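Local coordinates for protein LYND (Lyngbya aestuarii, PDB 4V1T) that probably acts as a YcaO-type cyclodehydratase, binding ATP and magnesium to convert residues of a precursor peptide into heterocycles, at residues B[576-581]-B[633-638]; B[568-573]-B[592-597]; B[603-608]-B[624-629]. All blocks are in the same frame, centred on the assembly; numbering follows the deposited sequence.

Contact 1. Residues B[576-581]-B[633-638]. With ADP (adenosine-5'-diphosphate), chain L.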
# COMPACT_ATOMS: atom_id res chain seq x y z
N PRO B 576 14.45 -18.00 -18.59
CA PRO B 576 15.07 -18.70 -17.45
C PRO B 576 14.05 -19.13 -16.38
O PRO B 576 14.33 -20.03 -15.60
CB PRO B 576 16.04 -17.66 -16.90
CG PRO B 576 15.40 -16.35 -17.21
CD PRO B 576 14.68 -16.54 -18.52
N TYR B 577 12.88 -18.49 -16.38
CA TYR B 577 11.88 -18.69 -15.34
C TYR B 577 11.30 -20.12 -15.30
O TYR B 577 11.05 -20.68 -14.23
CB TYR B 577 10.74 -17.69 -15.51
CG TYR B 577 9.60 -17.91 -14.55
CD1 TYR B 577 9.61 -17.32 -13.28
CD2 TYR B 577 8.50 -18.69 -14.89
CE1 TYR B 577 8.57 -17.51 -12.40
CE2 TYR B 577 7.45 -18.88 -14.01
CZ TYR B 577 7.49 -18.29 -12.77
OH TYR B 577 6.45 -18.46 -11.89
N PHE B 578 11.06 -20.71 -16.47
CA PHE B 578 10.51 -22.05 -16.53
C PHE B 578 11.44 -23.04 -15.83
O PHE B 578 10.99 -23.88 -15.04
CB PHE B 578 10.27 -22.48 -17.98
CG PHE B 578 9.34 -21.57 -18.74
CD1 PHE B 578 8.33 -20.88 -18.08
CD2 PHE B 578 9.47 -21.41 -20.10
CE1 PHE B 578 7.48 -20.04 -18.77
CE2 PHE B 578 8.62 -20.57 -20.80
CZ PHE B 578 7.62 -19.89 -20.14
N VAL B 579 12.73 -22.92 -16.11
CA VAL B 579 13.72 -23.83 -15.55
C VAL B 579 13.85 -23.65 -14.04
O VAL B 579 13.92 -24.62 -13.29
CB VAL B 579 15.09 -23.60 -16.19
CG1 VAL B 579 16.15 -24.47 -15.53
CG2 VAL B 579 15.04 -23.90 -17.70
N GLN B 580 13.86 -22.40 -13.60
CA GLN B 580 13.96 -22.08 -12.18
C GLN B 580 12.77 -22.62 -11.40
O GLN B 580 12.92 -23.08 -10.28
CB GLN B 580 14.04 -20.57 -11.99
CG GLN B 580 15.35 -19.95 -12.45
CD GLN B 580 15.30 -18.43 -12.43
OE1 GLN B 580 15.56 -17.79 -13.44
NE2 GLN B 580 14.96 -17.86 -11.27
N LEU B 581 11.59 -22.55 -12.00
CA LEU B 581 10.38 -23.01 -11.32
C LEU B 581 10.36 -24.52 -11.19
O LEU B 581 9.95 -25.04 -10.15
CB LEU B 581 9.13 -22.54 -12.05
CG LEU B 581 7.82 -22.74 -11.30
CD1 LEU B 581 7.77 -21.92 -10.01
CD2 LEU B 581 6.66 -22.37 -12.19
N ALA B 633 1.95 -18.23 -23.11
CA ALA B 633 0.98 -19.30 -22.93
C ALA B 633 1.46 -20.28 -21.86
O ALA B 633 0.71 -20.66 -20.97
CB ALA B 633 0.73 -20.03 -24.25
N ILE B 634 2.72 -20.68 -21.96
CA ILE B 634 3.31 -21.57 -20.97
C ILE B 634 3.35 -20.87 -19.62
O ILE B 634 3.11 -21.48 -18.58
CB ILE B 634 4.74 -22.01 -21.37
CG1 ILE B 634 4.71 -22.82 -22.67
CG2 ILE B 634 5.38 -22.84 -20.26
CD1 ILE B 634 6.06 -23.00 -23.32
N LEU B 635 3.65 -19.58 -19.65
CA LEU B 635 3.71 -18.77 -18.44
C LEU B 635 2.36 -18.75 -17.73
O LEU B 635 2.30 -18.87 -16.51
CB LEU B 635 4.15 -17.35 -18.79
CG LEU B 635 4.70 -16.46 -17.67
CD1 LEU B 635 5.85 -17.14 -16.95
CD2 LEU B 635 5.15 -15.13 -18.26
N ARG B 636 1.29 -18.60 -18.50
CA ARG B 636 -0.05 -18.60 -17.94
C ARG B 636 -0.35 -19.95 -17.30
O ARG B 636 -0.83 -20.02 -16.18
CB ARG B 636 -1.09 -18.31 -19.02
CG ARG B 636 -1.12 -16.85 -19.47
CD ARG B 636 -2.33 -16.59 -20.36
NE ARG B 636 -3.58 -16.91 -19.67
CZ ARG B 636 -4.14 -16.14 -18.74
NH1 ARG B 636 -3.59 -14.99 -18.37
NH2 ARG B 636 -5.27 -16.53 -18.17
N ALA B 637 -0.06 -21.01 -18.04
CA ALA B 637 -0.33 -22.37 -17.58
C ALA B 637 0.40 -22.66 -16.28
O ALA B 637 -0.19 -23.10 -15.30
CB ALA B 637 0.07 -23.37 -18.65
N VAL B 638 1.69 -22.39 -16.28
CA VAL B 638 2.54 -22.79 -15.17
C VAL B 638 2.34 -21.92 -13.93
O VAL B 638 2.57 -22.38 -12.81
CB VAL B 638 4.02 -22.78 -15.60
CG1 VAL B 638 4.59 -21.35 -15.66
CG2 VAL B 638 4.82 -23.64 -14.67
PB ADP L . -7.47 -16.45 -15.76
O1B ADP L . -8.62 -16.33 -16.73
O2B ADP L . -6.63 -17.68 -15.96
O3B ADP L . -7.88 -16.20 -14.34
PA ADP L . -5.60 -14.28 -15.26
O1A ADP L . -4.32 -13.97 -15.99
O2A ADP L . -5.53 -14.83 -13.85
O3A ADP L . -6.51 -15.22 -16.21
O5' ADP L . -6.47 -12.94 -15.24
C5' ADP L . -7.63 -12.83 -14.44
C4' ADP L . -8.48 -11.69 -14.98
O4' ADP L . -7.83 -10.44 -14.74
C3' ADP L . -8.66 -11.79 -16.48
O3' ADP L . -9.97 -11.35 -16.80
C2' ADP L . -7.65 -10.84 -17.08
O2' ADP L . -8.13 -10.22 -18.28
C1' ADP L . -7.49 -9.81 -15.98
N9 ADP L . -6.10 -9.29 -15.95
C8 ADP L . -4.98 -9.98 -15.66
N7 ADP L . -3.90 -9.17 -15.71
C5 ADP L . -4.32 -7.94 -16.03
C6 ADP L . -3.70 -6.62 -16.24
N6 ADP L . -2.36 -6.50 -16.11
N1 ADP L . -4.49 -5.58 -16.57
C2 ADP L . -5.82 -5.72 -16.70
N3 ADP L . -6.46 -6.89 -16.51
C4 ADP L . -5.78 -8.02 -16.19

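Contact 2. Residues B[568-573]-B[592-597]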
# COMPACT_ATOMS: atom_id res chain seq x y z
N VAL B 568 6.97 -30.32 -23.43
CA VAL B 568 7.60 -29.10 -23.94
C VAL B 568 8.98 -28.95 -23.32
O VAL B 568 9.12 -28.93 -22.09
CB VAL B 568 6.75 -27.85 -23.62
CG1 VAL B 568 7.40 -26.60 -24.20
CG2 VAL B 568 5.34 -28.02 -24.18
N ASP B 569 10.00 -28.85 -24.16
CA ASP B 569 11.35 -28.53 -23.70
C ASP B 569 11.39 -27.08 -23.27
O ASP B 569 11.47 -26.16 -24.09
CB ASP B 569 12.38 -28.79 -24.80
CG ASP B 569 13.79 -28.38 -24.40
OD1 ASP B 569 14.06 -28.19 -23.20
OD2 ASP B 569 14.63 -28.24 -25.31
N LEU B 570 11.33 -26.87 -21.96
CA LEU B 570 11.26 -25.54 -21.39
C LEU B 570 12.61 -24.84 -21.45
O LEU B 570 12.69 -23.65 -21.18
CB LEU B 570 10.77 -25.61 -19.95
CG LEU B 570 9.35 -26.18 -19.80
CD1 LEU B 570 9.04 -26.42 -18.33
CD2 LEU B 570 8.31 -25.27 -20.41
N GLY B 571 13.66 -25.57 -21.80
CA GLY B 571 14.99 -24.99 -21.94
C GLY B 571 15.29 -24.50 -23.35
O GLY B 571 16.45 -24.22 -23.67
N SER B 572 14.26 -24.38 -24.18
CA SER B 572 14.42 -23.93 -25.57
C SER B 572 13.69 -22.62 -25.88
O SER B 572 13.68 -22.17 -27.02
CB SER B 572 13.94 -25.02 -26.54
OG SER B 572 12.54 -25.19 -26.50
N PHE B 573 13.09 -22.01 -24.86
CA PHE B 573 12.32 -20.77 -25.04
C PHE B 573 13.08 -19.50 -24.63
O PHE B 573 12.55 -18.39 -24.69
CB PHE B 573 11.02 -20.87 -24.27
CG PHE B 573 10.01 -21.77 -24.92
CD1 PHE B 573 10.00 -23.13 -24.67
CD2 PHE B 573 9.10 -21.25 -25.82
CE1 PHE B 573 9.09 -23.96 -25.28
CE2 PHE B 573 8.18 -22.07 -26.44
CZ PHE B 573 8.18 -23.42 -26.17
N LEU B 592 7.34 -30.95 -12.17
CA LEU B 592 6.57 -30.03 -13.00
C LEU B 592 6.96 -30.18 -14.47
O LEU B 592 8.13 -30.09 -14.82
CB LEU B 592 6.79 -28.59 -12.55
CG LEU B 592 6.11 -27.50 -13.38
CD1 LEU B 592 4.61 -27.59 -13.27
CD2 LEU B 592 6.61 -26.13 -12.94
N TRP B 593 5.96 -30.41 -15.31
CA TRP B 593 6.17 -30.49 -16.74
C TRP B 593 5.00 -29.85 -17.47
O TRP B 593 3.97 -29.56 -16.87
CB TRP B 593 6.35 -31.95 -17.18
CG TRP B 593 5.16 -32.81 -16.95
CD1 TRP B 593 4.17 -33.09 -17.83
CD2 TRP B 593 4.84 -33.51 -15.74
NE1 TRP B 593 3.25 -33.93 -17.26
CE2 TRP B 593 3.64 -34.21 -15.97
CE3 TRP B 593 5.46 -33.62 -14.49
CZ2 TRP B 593 3.03 -35.00 -15.00
CZ3 TRP B 593 4.85 -34.41 -13.52
CH2 TRP B 593 3.65 -35.09 -13.78
N VAL B 594 5.17 -29.65 -18.78
CA VAL B 594 4.16 -28.99 -19.60
C VAL B 594 3.81 -29.84 -20.82
O VAL B 594 4.69 -30.43 -21.45
CB VAL B 594 4.66 -27.60 -20.05
CG1 VAL B 594 3.66 -26.94 -20.99
CG2 VAL B 594 4.91 -26.73 -18.84
N LEU B 595 2.51 -29.88 -21.14
CA LEU B 595 2.02 -30.57 -22.34
C LEU B 595 1.52 -29.60 -23.41
O LEU B 595 0.97 -28.55 -23.09
CB LEU B 595 0.87 -31.52 -21.98
CG LEU B 595 1.14 -32.60 -20.94
CD1 LEU B 595 -0.11 -33.42 -20.76
CD2 LEU B 595 2.32 -33.49 -21.33
N ASP B 596 1.71 -29.96 -24.67
CA ASP B 596 1.22 -29.16 -25.78
C ASP B 596 -0.24 -29.53 -26.11
O ASP B 596 -0.53 -30.68 -26.37
CB ASP B 596 2.09 -29.36 -27.02
CG ASP B 596 1.53 -28.67 -28.25
OD1 ASP B 596 1.81 -27.47 -28.43
OD2 ASP B 596 0.80 -29.33 -29.03
N LEU B 597 -1.12 -28.53 -26.10
CA LEU B 597 -2.54 -28.70 -26.41
C LEU B 597 -2.93 -27.97 -27.70
O LEU B 597 -4.12 -27.88 -28.05
CB LEU B 597 -3.38 -28.19 -25.24
CG LEU B 597 -3.86 -29.20 -24.19
CD1 LEU B 597 -2.81 -30.26 -23.87
CD2 LEU B 597 -4.26 -28.46 -22.92
O HOH W 1 7.59 -30.18 -19.94

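Contact 3. Residues B[603-608]-B[624-629]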
# COMPACT_ATOMS: atom_id res chain seq x y z
N ILE B 603 -2.98 -21.80 -32.44
CA ILE B 603 -2.62 -20.86 -31.38
C ILE B 603 -2.08 -21.66 -30.20
O ILE B 603 -2.77 -22.52 -29.68
CB ILE B 603 -3.83 -20.03 -30.92
CG1 ILE B 603 -4.39 -19.22 -32.11
CG2 ILE B 603 -3.44 -19.11 -29.77
CD1 ILE B 603 -5.68 -18.47 -31.80
N PRO B 604 -0.84 -21.38 -29.78
CA PRO B 604 -0.26 -22.25 -28.75
C PRO B 604 -1.07 -22.30 -27.46
O PRO B 604 -1.45 -21.27 -26.91
CB PRO B 604 1.13 -21.67 -28.51
CG PRO B 604 1.18 -20.38 -29.23
CD PRO B 604 0.10 -20.35 -30.24
N ALA B 605 -1.32 -23.51 -27.00
CA ALA B 605 -2.07 -23.75 -25.79
C ALA B 605 -1.37 -24.87 -25.04
O ALA B 605 -0.90 -25.83 -25.65
CB ALA B 605 -3.50 -24.14 -26.11
N PHE B 606 -1.30 -24.74 -23.72
CA PHE B 606 -0.55 -25.68 -22.92
C PHE B 606 -1.26 -26.09 -21.65
O PHE B 606 -2.12 -25.38 -21.14
CB PHE B 606 0.81 -25.09 -22.59
CG PHE B 606 1.64 -24.76 -23.79
CD1 PHE B 606 2.49 -25.71 -24.33
CD2 PHE B 606 1.57 -23.51 -24.38
CE1 PHE B 606 3.26 -25.42 -25.45
CE2 PHE B 606 2.34 -23.21 -25.49
CZ PHE B 606 3.18 -24.16 -26.03
N ALA B 607 -0.87 -27.25 -21.13
CA ALA B 607 -1.29 -27.70 -19.81
C ALA B 607 -0.06 -27.91 -18.94
O ALA B 607 0.83 -28.68 -19.28
CB ALA B 607 -2.08 -28.99 -19.91
N GLY B 608 0.00 -27.20 -17.82
CA GLY B 608 0.99 -27.46 -16.80
C GLY B 608 0.47 -28.58 -15.91
O GLY B 608 -0.69 -28.59 -15.55
N PHE B 624 -3.76 -24.17 -17.07
CA PHE B 624 -3.82 -24.00 -18.51
C PHE B 624 -3.56 -22.57 -18.93
O PHE B 624 -3.69 -21.63 -18.13
CB PHE B 624 -5.18 -24.40 -19.03
CG PHE B 624 -5.73 -25.63 -18.41
CD1 PHE B 624 -5.14 -26.86 -18.64
CD2 PHE B 624 -6.85 -25.57 -17.60
CE1 PHE B 624 -5.65 -28.00 -18.07
CE2 PHE B 624 -7.37 -26.70 -17.03
CZ PHE B 624 -6.78 -27.92 -17.27
N GLY B 625 -3.20 -22.41 -20.19
CA GLY B 625 -2.95 -21.10 -20.76
C GLY B 625 -2.83 -21.20 -22.27
O GLY B 625 -2.32 -22.18 -22.80
N ALA B 626 -3.33 -20.19 -22.96
CA ALA B 626 -3.17 -20.08 -24.40
C ALA B 626 -2.91 -18.62 -24.74
O ALA B 626 -3.43 -17.72 -24.09
CB ALA B 626 -4.41 -20.59 -25.13
N HIS B 627 -2.08 -18.41 -25.76
CA HIS B 627 -1.70 -17.06 -26.17
C HIS B 627 -1.06 -17.16 -27.54
O HIS B 627 -0.63 -18.25 -27.93
CB HIS B 627 -0.73 -16.45 -25.16
CG HIS B 627 -0.68 -14.95 -25.20
ND1 HIS B 627 0.27 -14.27 -25.93
CD2 HIS B 627 -1.44 -14.02 -24.60
CE1 HIS B 627 0.09 -12.97 -25.78
NE2 HIS B 627 -0.95 -12.79 -24.98
N LEU B 628 -1.00 -16.06 -28.28
CA LEU B 628 -0.33 -16.09 -29.57
C LEU B 628 1.16 -16.36 -29.36
O LEU B 628 1.80 -17.04 -30.15
CB LEU B 628 -0.57 -14.78 -30.35
CG LEU B 628 -1.97 -14.61 -30.96
CD1 LEU B 628 -2.13 -13.23 -31.57
CD2 LEU B 628 -2.26 -15.68 -32.01
N ASP B 629 1.68 -15.83 -28.26
CA ASP B 629 3.07 -16.01 -27.87
C ASP B 629 3.18 -17.24 -26.96
O ASP B 629 2.67 -17.21 -25.84
CB ASP B 629 3.59 -14.77 -27.14
CG ASP B 629 5.08 -14.83 -26.85
OD1 ASP B 629 5.68 -15.93 -26.91
OD2 ASP B 629 5.67 -13.77 -26.56

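Contact 1. Residues B[576-581]-B[633-638]
L581 and V638 meet tip to tip at the closest point between these two segments, with CD2 of L581 and CG2 of V638 modelled 3.3 Å apart, tight enough that the exact distance is doubtful. CG2 is the V638 methyl turned away from the backbone N, an arrangement that sends it toward L581. Next along, I634 lays CG2 over one face of the F578 ring, a CH-pi contact 3.8 Å from the centroid and 17° off the ring normal. The branched aliphatic suits the site because its methyl can cover a flat aromatic face while the two side chains cross at about a right angle.

The helices run roughly parallel, at 27°, but the axes of these short segments come no nearer than 11.1 Å in this part of the YcaO domain, so side chains bridge the gap, the longer F578, Y577 and L581 reaching across to I634, L635 and V638. L592 of strand 590-596 packs against both L581 and V638.

The more open side is that of L635, alone among the touching residues in being partly exposed; its CD1 lies 3.7 Å from Y577 CD2 and also against F578. V638 CG1 meets the edge of the Y577 ring, whose hydroxyl is hydrogen-bonded to the backbone oxygen of L379. R636 takes no part between the helices: its guanidinium reaches ADP edge-on, NH1 donating to O1A at 2.7 Å and NH2 to the bridging O3A at an almost straight 172°.

Contact 2. Residues B[568-573]-B[592-597]
V568 and V594 are joined through their backbones first, and sparingly. The N-H of V568 gives a weak, bent bond to the carbonyl oxygen of V594, 3.0 Å from N to O with an angle of 128°. The return link runs through water 1, which donates to V568 O at 2.9 Å and accepts from V594 N at 2.7 Å, standing where a hydrogen-bonded strand pair would have its second direct bond.

The apolar contacts are centred on V594, whose two methyls serve different partners. CG1, anti to the backbone N (chi1 176°), comes 3.8 Å from V568 CG2, while CG2 lies 4.0 Å from L570 CD2. A beta-branched residue suits this place, since one short side chain fills both positions. F606 of the adjacent strand packs on both valines.

Polar side chains act inside the 568-573 loop. D569 OD1 accepts from G571 N at 3.0 Å from above the carboxylate plane, forming an Asx turn, and S572 OG donates to D569 O at 2.8 Å.

With one weak bond and one water bridge between these two segments, apolar burial of V568, L570 and V594 probably contributes much of the hold, while D596 is also tied to R565 by a salt bridge and to P566 through the backbone.

Contact 3. Residues B[603-608]-B[624-629]
A605 and A626 face each other with their CB atoms 3.8 Å apart, at a non-hydrogen-bonded pair whose CA atoms are only 4.1 Å from one another; small methyls fit so close a pair. On the same face, A607 CB meets the edge of the F624 ring, 3.9 Å from CD1, and the F624 ring also touches V555 of helix 538-561. The other face carries F606 opposite G625, which adds no side chain beside the large ring; V594 and I634 pack against F606 there.

These residues belong to an antiparallel beta hairpin, strands 605-612 and 621-626, at one side of a three-stranded sheet. Its F624 end lies next to the nucleotide site: the F624 side chain is about 6 Å from a bound magnesium ion, and G625 is near ADP. F606 and G625 bond reciprocally: F606 N to G625 O at 2.9 Å, and G625 N to F606 O at a longer 3.3 Å.

Farther out, H627 N donates to P604 O at 3.1 Å, nearly in line with the C=O bond. Proline has no N-H to return, and its ring carbon CG instead rests 3.1 Å from H627 O. Beside it, I603 CG1 crosses L628 CD2 obliquely. At the polar end H627 ND1 accepts from D629 N, and D629 N-caps the following helix through OD1 to the backbone N of T631.

In the fold
All three contacts are largely buried and belong to one layered unit, in which the three-stranded sheet carries helices 576-587 and 630-649 on the face marked by F606. Contact 1 joins the two helices by side chains alone, contact 3 joins two strands mainly by backbone bonds, and contact 2 is intermediate, a loop held to strand 590-596 by apolar groups, one weak backbone bond and a water bridge. Strands 590-596 and 605-612 are sheet neighbours, so contacts 2 and 3 share a sheet, while I634 of contact 1 touches L570, F573 and F606 and ties the set together. Contact 3 lies beside the ADP and magnesium site, and helix 630-649 of contact 1 sends R636 to ADP; contact 2 lies farther out.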